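Local coordinates for protein putative peptidase (Bacteroides fragilis, PDB 5DYN) that is probably a clostripain-family (C11) cysteine protease that activates the Bacteroides fragilis toxin by cleavage, represented here by one piece of the longer protein, at residues 55-60 / 194-199; 61-66 / 84-89; 108-113 / 188-193; 144-149 / 202-207. All coordinates share one frame; numbering follows the deposited sequence.

Contact 1 of 4, residues 55-60 / 194-199; sequences PTEIPG and NYSAYA. With NA (sodium ion), chain J.
The carboxylate of Glu-57 comes up to the Tyr-198 ring at its edge, near the ring plane, with OE2 3.4 Å from CD2 and the two flat groups turned 59° against each other. Ser-196 OG sits at the edge of the same ring, so acid and hydroxyl meet beside the aromatic group. The carboxylate is gripped at both oxygens, each on its syn side but somewhat out of plane. OE1 takes the backbone N-H of Ala-197 (N to OE1 3.1 Å), while OE2 receives a short bond from Ser-196 OG at 2.6 Å. That hydroxyl also accepts the backbone N-H groups of Tyr-198 and Ala-199, making an ST turn and an ST motif where the strand ends; two incoming N-H groups would probably make it a stronger donor to the acid. Glu-57 gets across with CG beside its own backbone N (chi1 -59°) and the chain stretched out beyond CG. Nearer the backbone, one water donates to both Glu-57 O (2.9 Å) and Tyr-195 O (3.0 Å), bridging loop and strand. The Thr-56 methyl leans on the Asn-194 side chain, whereas its hydroxyl bonds to Tyr-148 O. At the start of the loop Pro-55 O binds a sodium ion at 2.6 Å, together with Phe-34 O and Ser-212 OG. The contact thus ties the loop leaving strand 50-53 to the end of strand 185-196, with Phe-202 of edge strand 200-203 against Thr-56 and Ser-196, and helix 78-92 touching Ile-58 and Pro-59.

Contact 2 of 4, residues 61-66 / 84-89; sequences PGAPYQ and SCYYDY. With NA (sodium ion), chain E.
Pro-64 is packed against two tyrosines of the helix at once, and it does this from the centre of an inverse gamma turn (psi 79°) at the N-cap position of the next helix. Its CB lies over a face of the Tyr-89 ring, 3.8 Å from the centroid, in a CH-pi contact displaced toward the rim. At the other end of the proline ring, CD sits over a face of Tyr-86, 4.3 Å from its CG. Ala-63 shares that face of Tyr-86: its CA makes a second CH-pi contact 3.9 Å from the centroid, and its CB reaches CE1 at 3.6 Å. Tyr-89 presents its ring to the proline with CG opposite the backbone N (chi1 -174°), which turns the ring to Pro-64. No hydrogen bond joins the two segments. The Tyr-86 hydroxyl, tucked against Gly-62, bonds instead to Asp-31, whose other carboxylate oxygen takes the Ala-63 N-H; one acid therefore positions both partners. Gly-62 adopts a positive phi, a conformation that suits glycine.

The carbonyls on the far side of this turn bind a sodium ion, Pro-61 O at 2.3 Å and Ala-63 O at 2.6 Å. Asp-35 and Glu-38 of the other chain complete much of the site, so the ion bridges the two subunits. In the fold, the turn feeds helix 65-72 and packs against helix 78-92, whose Tyr-87 reaches over to strand 185-196, while Tyr-65 packs on Trp-116 of the other chain.

Contact 3 of 4, residues 108-113 / 188-193; sequences GVSVGV and WKSTPR
Thr-191 OG1 accepts the backbone N-H of Val-109 at 3.2 Å in a bent bond. Its placement between the backbone N and the carbonyl carbon (chi1 53°) aims it at the neighbouring strand, extending an antiparallel beta pairing inside the central mixed sheet. The register is regular: Val-111 and Lys-189 form a hydrogen-bonded pair, Val-111 N to Lys-189 O at 3.0 Å and Lys-189 N to Val-111 O at 3.2 Å. Thr-191 N adds a bond to Val-109 O at 3.1 Å. Ser-110 with Ser-190 and Gly-112 with Trp-188 are the non-hydrogen-bonded pairs, where the alpha carbons come closest and CA-H groups point at carbonyls.

Side chains divide by face. Val-111 and Lys-189 lie on the face that meets helix 78-92, with Ala-83 against Val-111 and Tyr-87 against Lys-189. Ser-110, Ser-190 and Trp-188 share the other face, where Ser-110 OG bonds to Ser-54. At the loop end of the pairing, Gly-108 CA lies close to Thr-191, 3.5 Å from OG1 and 3.7 Å from CG2. The Trp-188 indole leans over toward strand 110-113, with Gly-112 N at its edge, near its plane. At the far corner of the indole, CH2 rests 3.4 Å from Ser-110 CB.

Contact 4 of 4, residues 144-149 / 202-207; sequences GVMCYD and FTMNQD. With NA (sodium ion), chain I.
Met-146 is the bump of this contact: its methyl CE enters a hollow formed by the Phe-202 ring edge, Thr-203 O and Met-204 SD. The loop 144-149 here packs against edge strand 200-203 of the central sheet and the loop that follows it. CE comes to 3.7 Å from Phe-202 CE2, near the plane of the ring, and to 3.6 Å from Met-204 SD. The two methionines cross at about a right angle. Met-146 reaches in with CG opposite its backbone N (chi1 175°) and a bend at chi2. Met-204 SD in turn lies at the edge of the Tyr-148 ring, a Met-aromatic contact, 3.7 Å from CE1.

On the other flank of Met-146, the Asn-205 side chain lies against its CA and CB, and a sodium ion ties the segments together. Gly-144 O binds the ion at 2.5 Å and Asp-207 OD1 at 2.7 Å; the Asn-205 side chain lies beside the ion and is counted in its site. Between the methionine hollow and the ion, the Asn-205 N-H points almost straight (171°) at Met-146 SD, a weak hydrogen bond with N and SD 3.6 Å apart.

Overall arrangement
Contacts 1, 3 and 4 meet around strand 185-196 and its return strand 200-203: contact 3 pairs the former with strand 110-115, contact 1 takes its end, and contact 4 lies at the sheet edge. Their centres are 11 to 12 Å apart. Backbone bonds join contact 4 to its neighbours, Phe-202 N lying 2.9 Å from Asn-194 O and Met-204 N 3.1 Å from Pro-192 O. Contact 2, on helix 78-92, touches contact 1 where Ile-58 CG2 is 3.3 Å from Tyr-86 OH, and contact 3 through Tyr-87, but its centre is about 22 Å from that of contact 4. Separate sodium ions sit at contacts 1, 2 and 4; Gly-108 of contact 3 belongs to another sodium site.

Contact 1 of 4, residues 55-60 / 194-199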
loop_
_atom_site.group_PDB
_atom_site.type_symbol
_atom_site.label_atom_id
_atom_site.label_comp_id
_atom_site.label_asym_id
_atom_site.label_seq_id
_atom_site.Cartn_x
_atom_site.Cartn_y
_atom_site.Cartn_z
ATOM N N PRO B 55 -6.568 -3.017 0.212
ATOM C CA PRO B 55 -6.375 -4.434 -0.108
ATOM C C PRO B 55 -6.815 -4.731 -1.538
ATOM O O PRO B 55 -6.415 -5.741 -2.123
ATOM C CB PRO B 55 -7.266 -5.149 0.911
ATOM C CG PRO B 55 -8.334 -4.153 1.229
ATOM C CD PRO B 55 -7.662 -2.808 1.179
ATOM N N THR B 56 -7.634 -3.841 -2.091
ATOM C CA THR B 56 -8.116 -3.989 -3.456
ATOM C C THR B 56 -7.599 -2.840 -4.329
ATOM O O THR B 56 -6.549 -2.259 -4.042
ATOM C CB THR B 56 -9.661 -4.051 -3.500
ATOM O OG1 THR B 56 -10.100 -4.207 -4.855
ATOM C CG2 THR B 56 -10.279 -2.790 -2.898
ATOM N N GLU B 57 -8.326 -2.513 -5.394
ATOM C CA GLU B 57 -7.869 -1.495 -6.336
ATOM C C GLU B 57 -8.011 -0.068 -5.807
ATOM O O GLU B 57 -8.997 0.274 -5.154
ATOM C CB GLU B 57 -8.619 -1.631 -7.659
ATOM C CG GLU B 57 -8.444 -2.990 -8.306
ATOM C CD GLU B 57 -9.225 -3.131 -9.593
ATOM O OE1 GLU B 57 -9.101 -2.245 -10.465
ATOM O OE2 GLU B 57 -9.963 -4.132 -9.733
ATOM N N ILE B 58 -7.005 0.752 -6.101
ATOM C CA ILE B 58 -6.997 2.168 -5.749
ATOM C C ILE B 58 -7.483 3.012 -6.932
ATOM O O ILE B 58 -7.066 2.783 -8.066
ATOM C CB ILE B 58 -5.577 2.623 -5.319
ATOM C CG1 ILE B 58 -5.310 2.243 -3.862
ATOM C CG2 ILE B 58 -5.391 4.126 -5.505
ATOM C CD1 ILE B 58 -6.174 2.996 -2.872
ATOM N N PRO B 59 -8.380 3.977 -6.671
ATOM C CA PRO B 59 -8.875 4.889 -7.710
ATOM C C PRO B 59 -7.746 5.610 -8.441
ATOM O O PRO B 59 -6.771 6.007 -7.807
ATOM C CB PRO B 59 -9.731 5.888 -6.922
ATOM C CG PRO B 59 -10.158 5.143 -5.707
ATOM C CD PRO B 59 -9.008 4.237 -5.363
ATOM N N GLY B 60 -7.882 5.759 -9.755
ATOM C CA GLY B 60 -6.921 6.489 -10.569
ATOM C C GLY B 60 -6.466 7.835 -10.024
ATOM O O GLY B 60 -5.263 8.073 -9.896
ATOM N N ASN B 194 -16.952 -0.715 -4.191
ATOM C CA ASN B 194 -15.791 -0.069 -4.795
ATOM C C ASN B 194 -15.832 -0.240 -6.306
ATOM O O ASN B 194 -16.628 -1.024 -6.828
ATOM C CB ASN B 194 -14.480 -0.650 -4.248
ATOM C CG ASN B 194 -14.168 -0.192 -2.834
ATOM O OD1 ASN B 194 -15.024 0.342 -2.131
ATOM N ND2 ASN B 194 -12.930 -0.408 -2.410
ATOM N N TYR B 195 -14.969 0.479 -7.012
ATOM C CA TYR B 195 -14.891 0.328 -8.457
ATOM C C TYR B 195 -13.689 -0.509 -8.879
ATOM O O TYR B 195 -12.565 -0.280 -8.433
ATOM C CB TYR B 195 -14.832 1.688 -9.147
ATOM C CG TYR B 195 -14.559 1.589 -10.630
ATOM C CD1 TYR B 195 -15.574 1.261 -11.521
ATOM C CD2 TYR B 195 -13.285 1.814 -11.141
ATOM C CE1 TYR B 195 -15.330 1.165 -12.878
ATOM C CE2 TYR B 195 -13.033 1.721 -12.497
ATOM C CZ TYR B 195 -14.059 1.396 -13.361
ATOM O OH TYR B 195 -13.816 1.302 -14.712
ATOM N N SER B 196 -13.942 -1.478 -9.751
ATOM C CA SER B 196 -12.879 -2.257 -10.366
ATOM C C SER B 196 -12.761 -1.888 -11.842
ATOM O O SER B 196 -13.755 -1.884 -12.568
ATOM C CB SER B 196 -13.147 -3.756 -10.209
ATOM O OG SER B 196 -12.193 -4.521 -10.922
ATOM N N ALA B 197 -11.546 -1.578 -12.287
ATOM C CA ALA B 197 -11.313 -1.250 -13.692
ATOM C C ALA B 197 -11.410 -2.498 -14.569
ATOM O O ALA B 197 -11.336 -2.421 -15.797
ATOM C CB ALA B 197 -9.960 -0.583 -13.863
ATOM N N TYR B 198 -11.593 -3.647 -13.928
ATOM C CA TYR B 198 -11.680 -4.916 -14.635
ATOM C C TYR B 198 -13.099 -5.482 -14.617
ATOM O O TYR B 198 -13.549 -6.068 -15.602
ATOM C CB TYR B 198 -10.698 -5.919 -14.026
ATOM C CG TYR B 198 -9.278 -5.403 -13.984
ATOM C CD1 TYR B 198 -8.423 -5.580 -15.064
ATOM C CD2 TYR B 198 -8.795 -4.726 -12.867
ATOM C CE1 TYR B 198 -7.125 -5.104 -15.035
ATOM C CE2 TYR B 198 -7.499 -4.245 -12.829
ATOM C CZ TYR B 198 -6.669 -4.438 -13.917
ATOM O OH TYR B 198 -5.377 -3.966 -13.887
ATOM N N ALA B 199 -13.805 -5.292 -13.504
ATOM C CA ALA B 199 -15.126 -5.891 -13.328
ATOM C C ALA B 199 -16.237 -4.862 -13.099
ATOM O O ALA B 199 -17.421 -5.181 -13.212
ATOM C CB ALA B 199 -15.092 -6.880 -12.176
HETATM NA NA NA J . -4.046 -6.794 -1.636
HETATM O O HOH W 1 -10.868 1.593 -6.870
#

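Contact 2 of 4, residues 61-66 / 84-89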
loop_
_atom_site.group_PDB
_atom_site.type_symbol
_atom_site.label_atom_id
_atom_site.label_comp_id
_atom_site.label_asym_id
_atom_site.label_seq_id
_atom_site.Cartn_x
_atom_site.Cartn_y
_atom_site.Cartn_z
ATOM N N PRO B 61 -7.419 8.729 -9.701
ATOM C CA PRO B 61 -7.058 10.031 -9.126
ATOM C C PRO B 61 -6.359 9.933 -7.768
ATOM O O PRO B 61 -5.850 10.937 -7.275
ATOM C CB PRO B 61 -8.413 10.743 -8.989
ATOM C CG PRO B 61 -9.435 9.656 -9.047
ATOM C CD PRO B 61 -8.863 8.642 -9.979
ATOM N N GLY B 62 -6.348 8.744 -7.171
ATOM C CA GLY B 62 -5.606 8.503 -5.947
ATOM C C GLY B 62 -6.037 9.337 -4.756
ATOM O O GLY B 62 -7.216 9.631 -4.577
ATOM N N ALA B 63 -5.070 9.718 -3.931
ATOM C CA ALA B 63 -5.357 10.488 -2.730
ATOM C C ALA B 63 -5.754 11.927 -3.051
ATOM O O ALA B 63 -5.251 12.518 -4.008
ATOM C CB ALA B 63 -4.150 10.472 -1.798
ATOM N N PRO B 64 -6.676 12.489 -2.252
ATOM C CA PRO B 64 -6.951 13.929 -2.271
ATOM C C PRO B 64 -5.834 14.667 -1.552
ATOM O O PRO B 64 -5.987 15.053 -0.394
ATOM C CB PRO B 64 -8.277 14.047 -1.519
ATOM C CG PRO B 64 -8.265 12.883 -0.584
ATOM C CD PRO B 64 -7.561 11.772 -1.317
ATOM N N TYR B 65 -4.713 14.856 -2.240
ATOM C CA TYR B 65 -3.511 15.395 -1.613
ATOM C C TYR B 65 -3.682 16.827 -1.110
ATOM O O TYR B 65 -2.801 17.356 -0.436
ATOM C CB TYR B 65 -2.329 15.315 -2.585
ATOM C CG TYR B 65 -1.813 13.906 -2.778
ATOM C CD1 TYR B 65 -1.010 13.302 -1.817
ATOM C CD2 TYR B 65 -2.132 13.175 -3.917
ATOM C CE1 TYR B 65 -0.541 12.013 -1.982
ATOM C CE2 TYR B 65 -1.665 11.884 -4.091
ATOM C CZ TYR B 65 -0.870 11.308 -3.120
ATOM O OH TYR B 65 -0.401 10.023 -3.284
ATOM N N GLN B 66 -4.813 17.452 -1.424
ATOM C CA GLN B 66 -5.107 18.766 -0.871
ATOM C C GLN B 66 -5.448 18.638 0.614
ATOM O O GLN B 66 -5.253 19.576 1.386
ATOM C CB GLN B 66 -6.247 19.449 -1.632
ATOM C CG GLN B 66 -7.570 18.705 -1.612
ATOM C CD GLN B 66 -7.757 17.807 -2.818
ATOM O OE1 GLN B 66 -6.793 17.298 -3.388
ATOM N NE2 GLN B 66 -9.007 17.610 -3.216
ATOM N N SER B 84 -8.316 8.498 6.977
ATOM C CA SER B 84 -9.642 9.095 7.121
ATOM C C SER B 84 -9.876 10.190 6.080
ATOM O O SER B 84 -10.975 10.308 5.542
ATOM C CB SER B 84 -9.835 9.655 8.532
ATOM O OG SER B 84 -8.843 10.619 8.841
ATOM N N CYS B 85 -8.842 10.978 5.795
ATOM C CA CYS B 85 -8.924 11.995 4.744
ATOM C C CYS B 85 -9.206 11.360 3.391
ATOM O O CYS B 85 -10.110 11.783 2.672
ATOM C CB CYS B 85 -7.634 12.814 4.667
ATOM S SG CYS B 85 -7.461 14.066 5.947
ATOM N N TYR B 86 -8.413 10.347 3.059
ATOM C CA TYR B 86 -8.569 9.597 1.822
ATOM C C TYR B 86 -9.999 9.081 1.703
ATOM O O TYR B 86 -10.653 9.258 0.670
ATOM C CB TYR B 86 -7.592 8.421 1.779
ATOM C CG TYR B 86 -7.275 7.888 0.396
ATOM C CD1 TYR B 86 -5.956 7.694 -0.012
ATOM C CD2 TYR B 86 -8.286 7.597 -0.507
ATOM C CE1 TYR B 86 -5.663 7.204 -1.265
ATOM C CE2 TYR B 86 -8.001 7.113 -1.769
ATOM C CZ TYR B 86 -6.691 6.919 -2.142
ATOM O OH TYR B 86 -6.410 6.438 -3.397
ATOM N N TYR B 87 -10.485 8.454 2.774
ATOM C CA TYR B 87 -11.809 7.841 2.759
ATOM C C TYR B 87 -12.938 8.866 2.689
ATOM O O TYR B 87 -13.849 8.727 1.874
ATOM C CB TYR B 87 -12.009 6.958 3.990
ATOM C CG TYR B 87 -13.419 6.415 4.077
ATOM C CD1 TYR B 87 -13.825 5.368 3.264
ATOM C CD2 TYR B 87 -14.352 6.968 4.949
ATOM C CE1 TYR B 87 -15.112 4.874 3.323
ATOM C CE2 TYR B 87 -15.642 6.479 5.016
ATOM C CZ TYR B 87 -16.016 5.430 4.199
ATOM O OH TYR B 87 -17.297 4.930 4.252
ATOM N N ASP B 88 -12.883 9.877 3.554
ATOM C CA ASP B 88 -13.953 10.871 3.654
ATOM C C ASP B 88 -14.213 11.569 2.326
ATOM O O ASP B 88 -15.356 11.887 1.996
ATOM C CB ASP B 88 -13.628 11.913 4.729
ATOM C CG ASP B 88 -13.793 11.371 6.137
ATOM O OD1 ASP B 88 -14.560 10.401 6.315
ATOM O OD2 ASP B 88 -13.159 11.915 7.066
ATOM N N TYR B 89 -13.147 11.797 1.565
ATOM C CA TYR B 89 -13.251 12.463 0.272
ATOM C C TYR B 89 -14.104 11.668 -0.704
ATOM O O TYR B 89 -15.009 12.210 -1.342
ATOM C CB TYR B 89 -11.862 12.687 -0.323
ATOM C CG TYR B 89 -11.863 13.505 -1.594
ATOM C CD1 TYR B 89 -11.766 14.889 -1.547
ATOM C CD2 TYR B 89 -11.955 12.895 -2.840
ATOM C CE1 TYR B 89 -11.762 15.646 -2.705
ATOM C CE2 TYR B 89 -11.956 13.644 -4.004
ATOM C CZ TYR B 89 -11.857 15.019 -3.929
ATOM O OH TYR B 89 -11.853 15.774 -5.080
HETATM NA NA NA E . -5.588 13.121 -6.488
HETATM O O HOH W 2 -7.204 13.743 -8.366
#

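Contact 3 of 4, residues 108-113 / 188-193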
loop_
_atom_site.group_PDB
_atom_site.type_symbol
_atom_site.label_atom_id
_atom_site.label_comp_id
_atom_site.label_asym_id
_atom_site.label_seq_id
_atom_site.Cartn_x
_atom_site.Cartn_y
_atom_site.Cartn_z
ATOM N N GLY B 108 -16.450 5.322 -4.972
ATOM C CA GLY B 108 -16.035 5.114 -3.599
ATOM C C GLY B 108 -14.618 4.587 -3.480
ATOM O O GLY B 108 -13.829 4.681 -4.424
ATOM N N VAL B 109 -14.305 4.019 -2.319
ATOM C CA VAL B 109 -12.947 3.593 -2.003
ATOM C C VAL B 109 -12.926 2.751 -0.723
ATOM O O VAL B 109 -13.913 2.698 0.013
ATOM C CB VAL B 109 -12.007 4.815 -1.834
ATOM C CG1 VAL B 109 -12.159 5.421 -0.443
ATOM C CG2 VAL B 109 -10.557 4.435 -2.104
ATOM N N SER B 110 -11.801 2.089 -0.471
ATOM C CA SER B 110 -11.576 1.392 0.789
ATOM C C SER B 110 -10.126 1.583 1.231
ATOM O O SER B 110 -9.198 1.355 0.458
ATOM C CB SER B 110 -11.906 -0.094 0.656
ATOM O OG SER B 110 -10.992 -0.750 -0.203
ATOM N N VAL B 111 -9.937 2.011 2.475
ATOM C CA VAL B 111 -8.603 2.271 3.008
ATOM C C VAL B 111 -8.401 1.576 4.353
ATOM O O VAL B 111 -9.279 1.607 5.217
ATOM C CB VAL B 111 -8.347 3.788 3.185
ATOM C CG1 VAL B 111 -6.935 4.041 3.700
ATOM C CG2 VAL B 111 -8.574 4.525 1.877
ATOM N N GLY B 112 -7.242 0.947 4.522
ATOM C CA GLY B 112 -6.902 0.318 5.783
ATOM C C GLY B 112 -5.552 0.770 6.306
ATOM O O GLY B 112 -4.667 1.132 5.531
ATOM N N VAL B 113 -5.391 0.762 7.624
ATOM C CA VAL B 113 -4.091 1.032 8.226
ATOM C C VAL B 113 -3.677 -0.123 9.130
ATOM O O VAL B 113 -4.429 -0.535 10.013
ATOM C CB VAL B 113 -4.088 2.335 9.040
ATOM C CG1 VAL B 113 -2.695 2.617 9.572
ATOM C CG2 VAL B 113 -4.560 3.488 8.188
ATOM N N TRP B 188 -10.068 0.722 9.159
ATOM C CA TRP B 188 -10.635 0.071 7.986
ATOM C C TRP B 188 -12.015 0.633 7.691
ATOM O O TRP B 188 -12.975 0.373 8.417
ATOM C CB TRP B 188 -10.702 -1.445 8.176
ATOM C CG TRP B 188 -11.450 -2.170 7.092
ATOM C CD1 TRP B 188 -12.525 -2.995 7.252
ATOM C CD2 TRP B 188 -11.181 -2.134 5.682
ATOM N NE1 TRP B 188 -12.940 -3.478 6.034
ATOM C CE2 TRP B 188 -12.132 -2.965 5.055
ATOM C CE3 TRP B 188 -10.228 -1.482 4.891
ATOM C CZ2 TRP B 188 -12.158 -3.160 3.675
ATOM C CZ3 TRP B 188 -10.257 -1.678 3.520
ATOM C CH2 TRP B 188 -11.214 -2.514 2.929
ATOM N N LYS B 189 -12.099 1.422 6.628
ATOM C CA LYS B 189 -13.362 2.003 6.200
ATOM C C LYS B 189 -13.547 1.790 4.708
ATOM O O LYS B 189 -12.588 1.861 3.933
ATOM C CB LYS B 189 -13.418 3.494 6.538
ATOM C CG LYS B 189 -13.488 3.789 8.023
ATOM C CD LYS B 189 -14.876 3.513 8.568
ATOM C CE LYS B 189 -15.892 4.479 7.981
ATOM N NZ LYS B 189 -17.241 4.312 8.592
ATOM N N SER B 190 -14.782 1.517 4.310
ATOM C CA SER B 190 -15.093 1.306 2.908
ATOM C C SER B 190 -16.512 1.729 2.582
ATOM O O SER B 190 -17.425 1.556 3.387
ATOM C CB SER B 190 -14.901 -0.161 2.526
ATOM O OG SER B 190 -15.235 -0.371 1.162
ATOM N N THR B 191 -16.689 2.288 1.392
ATOM C CA THR B 191 -18.015 2.498 0.848
ATOM C C THR B 191 -18.658 1.129 0.639
ATOM O O THR B 191 -17.948 0.127 0.549
ATOM C CB THR B 191 -17.959 3.290 -0.473
ATOM O OG1 THR B 191 -17.055 2.651 -1.382
ATOM C CG2 THR B 191 -17.487 4.711 -0.214
ATOM N N PRO B 192 -20.003 1.072 0.591
ATOM C CA PRO B 192 -20.686 -0.206 0.357
ATOM C C PRO B 192 -20.111 -0.972 -0.834
ATOM O O PRO B 192 -20.020 -2.199 -0.798
ATOM C CB PRO B 192 -22.132 0.218 0.090
ATOM C CG PRO B 192 -22.292 1.470 0.882
ATOM C CD PRO B 192 -20.959 2.171 0.831
ATOM N N ARG B 193 -19.717 -0.245 -1.874
ATOM C CA ARG B 193 -19.074 -0.859 -3.025
ATOM C C ARG B 193 -17.847 -0.056 -3.459
ATOM O O ARG B 193 -17.703 1.117 -3.114
ATOM C CB ARG B 193 -20.066 -0.996 -4.184
ATOM C CG ARG B 193 -21.268 -1.880 -3.858
ATOM C CD ARG B 193 -21.875 -2.517 -5.101
ATOM N NE ARG B 193 -22.354 -1.520 -6.051
ATOM C CZ ARG B 193 -22.691 -1.795 -7.308
ATOM N NH1 ARG B 193 -22.600 -3.037 -7.765
ATOM N NH2 ARG B 193 -23.117 -0.827 -8.107
#

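Contact 4 of 4, residues 144-149 / 202-207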
loop_
_atom_site.group_PDB
_atom_site.type_symbol
_atom_site.label_atom_id
_atom_site.label_comp_id
_atom_site.label_asym_id
_atom_site.label_seq_id
_atom_site.Cartn_x
_atom_site.Cartn_y
_atom_site.Cartn_z
ATOM N N GLY B 144 -18.146 -16.690 0.518
ATOM C CA GLY B 144 -18.311 -15.918 1.736
ATOM C C GLY B 144 -17.026 -15.242 2.174
ATOM O O GLY B 144 -17.048 -14.327 2.998
ATOM N N VAL B 145 -15.900 -15.696 1.633
ATOM C CA VAL B 145 -14.618 -15.053 1.901
ATOM C C VAL B 145 -14.375 -13.956 0.876
ATOM O O VAL B 145 -14.150 -14.242 -0.300
ATOM C CB VAL B 145 -13.445 -16.051 1.861
ATOM C CG1 VAL B 145 -12.133 -15.332 2.147
ATOM C CG2 VAL B 145 -13.668 -17.183 2.851
ATOM N N MET B 146 -14.432 -12.706 1.329
ATOM C CA MET B 146 -14.276 -11.549 0.451
ATOM C C MET B 146 -13.030 -11.662 -0.406
ATOM O O MET B 146 -11.934 -11.910 0.101
ATOM C CB MET B 146 -14.216 -10.252 1.260
ATOM C CG MET B 146 -13.943 -9.013 0.409
ATOM S SD MET B 146 -15.266 -8.689 -0.778
ATOM C CE MET B 146 -14.553 -7.355 -1.742
ATOM N N CYS B 147 -13.212 -11.497 -1.710
ATOM C CA CYS B 147 -12.096 -11.474 -2.641
ATOM C C CYS B 147 -11.875 -10.047 -3.120
ATOM O O CYS B 147 -12.752 -9.462 -3.758
ATOM C CB CYS B 147 -12.357 -12.400 -3.826
ATOM S SG CYS B 147 -10.962 -12.567 -4.958
ATOM N N TYR B 148 -10.710 -9.489 -2.800
ATOM C CA TYR B 148 -10.381 -8.121 -3.194
ATOM C C TYR B 148 -9.945 -8.040 -4.656
ATOM O O TYR B 148 -9.818 -6.950 -5.211
ATOM C CB TYR B 148 -9.274 -7.553 -2.301
ATOM C CG TYR B 148 -9.629 -7.457 -0.836
ATOM C CD1 TYR B 148 -10.634 -6.599 -0.394
ATOM C CD2 TYR B 148 -8.945 -8.210 0.111
ATOM C CE1 TYR B 148 -10.956 -6.507 0.949
ATOM C CE2 TYR B 148 -9.256 -8.123 1.456
ATOM C CZ TYR B 148 -10.261 -7.270 1.871
ATOM O OH TYR B 148 -10.566 -7.185 3.210
ATOM N N ASP B 149 -9.709 -9.199 -5.266
ATOM C CA ASP B 149 -9.241 -9.264 -6.644
ATOM C C ASP B 149 -10.386 -9.630 -7.582
ATOM O O ASP B 149 -10.850 -10.767 -7.606
ATOM C CB ASP B 149 -8.096 -10.272 -6.769
ATOM C CG ASP B 149 -7.331 -10.140 -8.078
ATOM O OD1 ASP B 149 -7.887 -9.595 -9.058
ATOM O OD2 ASP B 149 -6.164 -10.589 -8.126
ATOM N N PHE B 202 -18.191 -3.334 -7.539
ATOM C CA PHE B 202 -18.332 -4.608 -6.847
ATOM C C PHE B 202 -18.572 -4.376 -5.363
ATOM O O PHE B 202 -18.110 -3.383 -4.800
ATOM C CB PHE B 202 -17.094 -5.483 -7.063
ATOM C CG PHE B 202 -15.849 -4.961 -6.401
ATOM C CD1 PHE B 202 -15.092 -3.966 -7.000
ATOM C CD2 PHE B 202 -15.420 -5.485 -5.189
ATOM C CE1 PHE B 202 -13.941 -3.489 -6.396
ATOM C CE2 PHE B 202 -14.267 -5.014 -4.579
ATOM C CZ PHE B 202 -13.527 -4.015 -5.184
ATOM N N THR B 203 -19.299 -5.295 -4.733
ATOM C CA THR B 203 -19.641 -5.165 -3.321
ATOM C C THR B 203 -18.452 -5.472 -2.407
ATOM O O THR B 203 -17.753 -6.472 -2.583
ATOM C CB THR B 203 -20.817 -6.097 -2.944
ATOM O OG1 THR B 203 -21.941 -5.820 -3.786
ATOM C CG2 THR B 203 -21.218 -5.898 -1.490
ATOM N N MET B 204 -18.227 -4.593 -1.437
ATOM C CA MET B 204 -17.258 -4.847 -0.384
ATOM C C MET B 204 -17.969 -5.467 0.812
ATOM O O MET B 204 -18.727 -4.785 1.502
ATOM C CB MET B 204 -16.550 -3.556 0.029
ATOM C CG MET B 204 -15.564 -3.732 1.172
ATOM S SD MET B 204 -14.124 -4.692 0.675
ATOM C CE MET B 204 -13.332 -3.554 -0.459
ATOM N N ASN B 205 -17.732 -6.756 1.045
ATOM C CA ASN B 205 -18.368 -7.471 2.150
ATOM C C ASN B 205 -18.186 -6.759 3.484
ATOM O O ASN B 205 -17.102 -6.267 3.798
ATOM C CB ASN B 205 -17.828 -8.898 2.243
ATOM C CG ASN B 205 -18.249 -9.754 1.071
ATOM O OD1 ASN B 205 -18.964 -9.293 0.181
ATOM N ND2 ASN B 205 -17.800 -11.004 1.055
ATOM N N GLN B 206 -19.264 -6.705 4.259
ATOM C CA GLN B 206 -19.291 -5.915 5.481
ATOM C C GLN B 206 -18.439 -6.530 6.586
ATOM O O GLN B 206 -18.106 -5.855 7.559
ATOM C CB GLN B 206 -20.734 -5.741 5.963
ATOM C CG GLN B 206 -21.617 -4.926 5.014
ATOM C CD GLN B 206 -21.109 -3.506 4.796
ATOM O OE1 GLN B 206 -20.649 -2.847 5.731
ATOM N NE2 GLN B 206 -21.186 -3.033 3.555
ATOM N N ASP B 207 -18.082 -7.804 6.435
ATOM C CA ASP B 207 -17.274 -8.480 7.445
ATOM C C ASP B 207 -15.796 -8.551 7.058
ATOM O O ASP B 207 -14.990 -9.147 7.771
ATOM C CB ASP B 207 -17.813 -9.891 7.713
ATOM C CG ASP B 207 -17.920 -10.733 6.455
ATOM O OD1 ASP B 207 -17.425 -10.302 5.392
ATOM O OD2 ASP B 207 -18.493 -11.840 6.535
HETATM NA NA NA I . -16.530 -11.890 3.401
#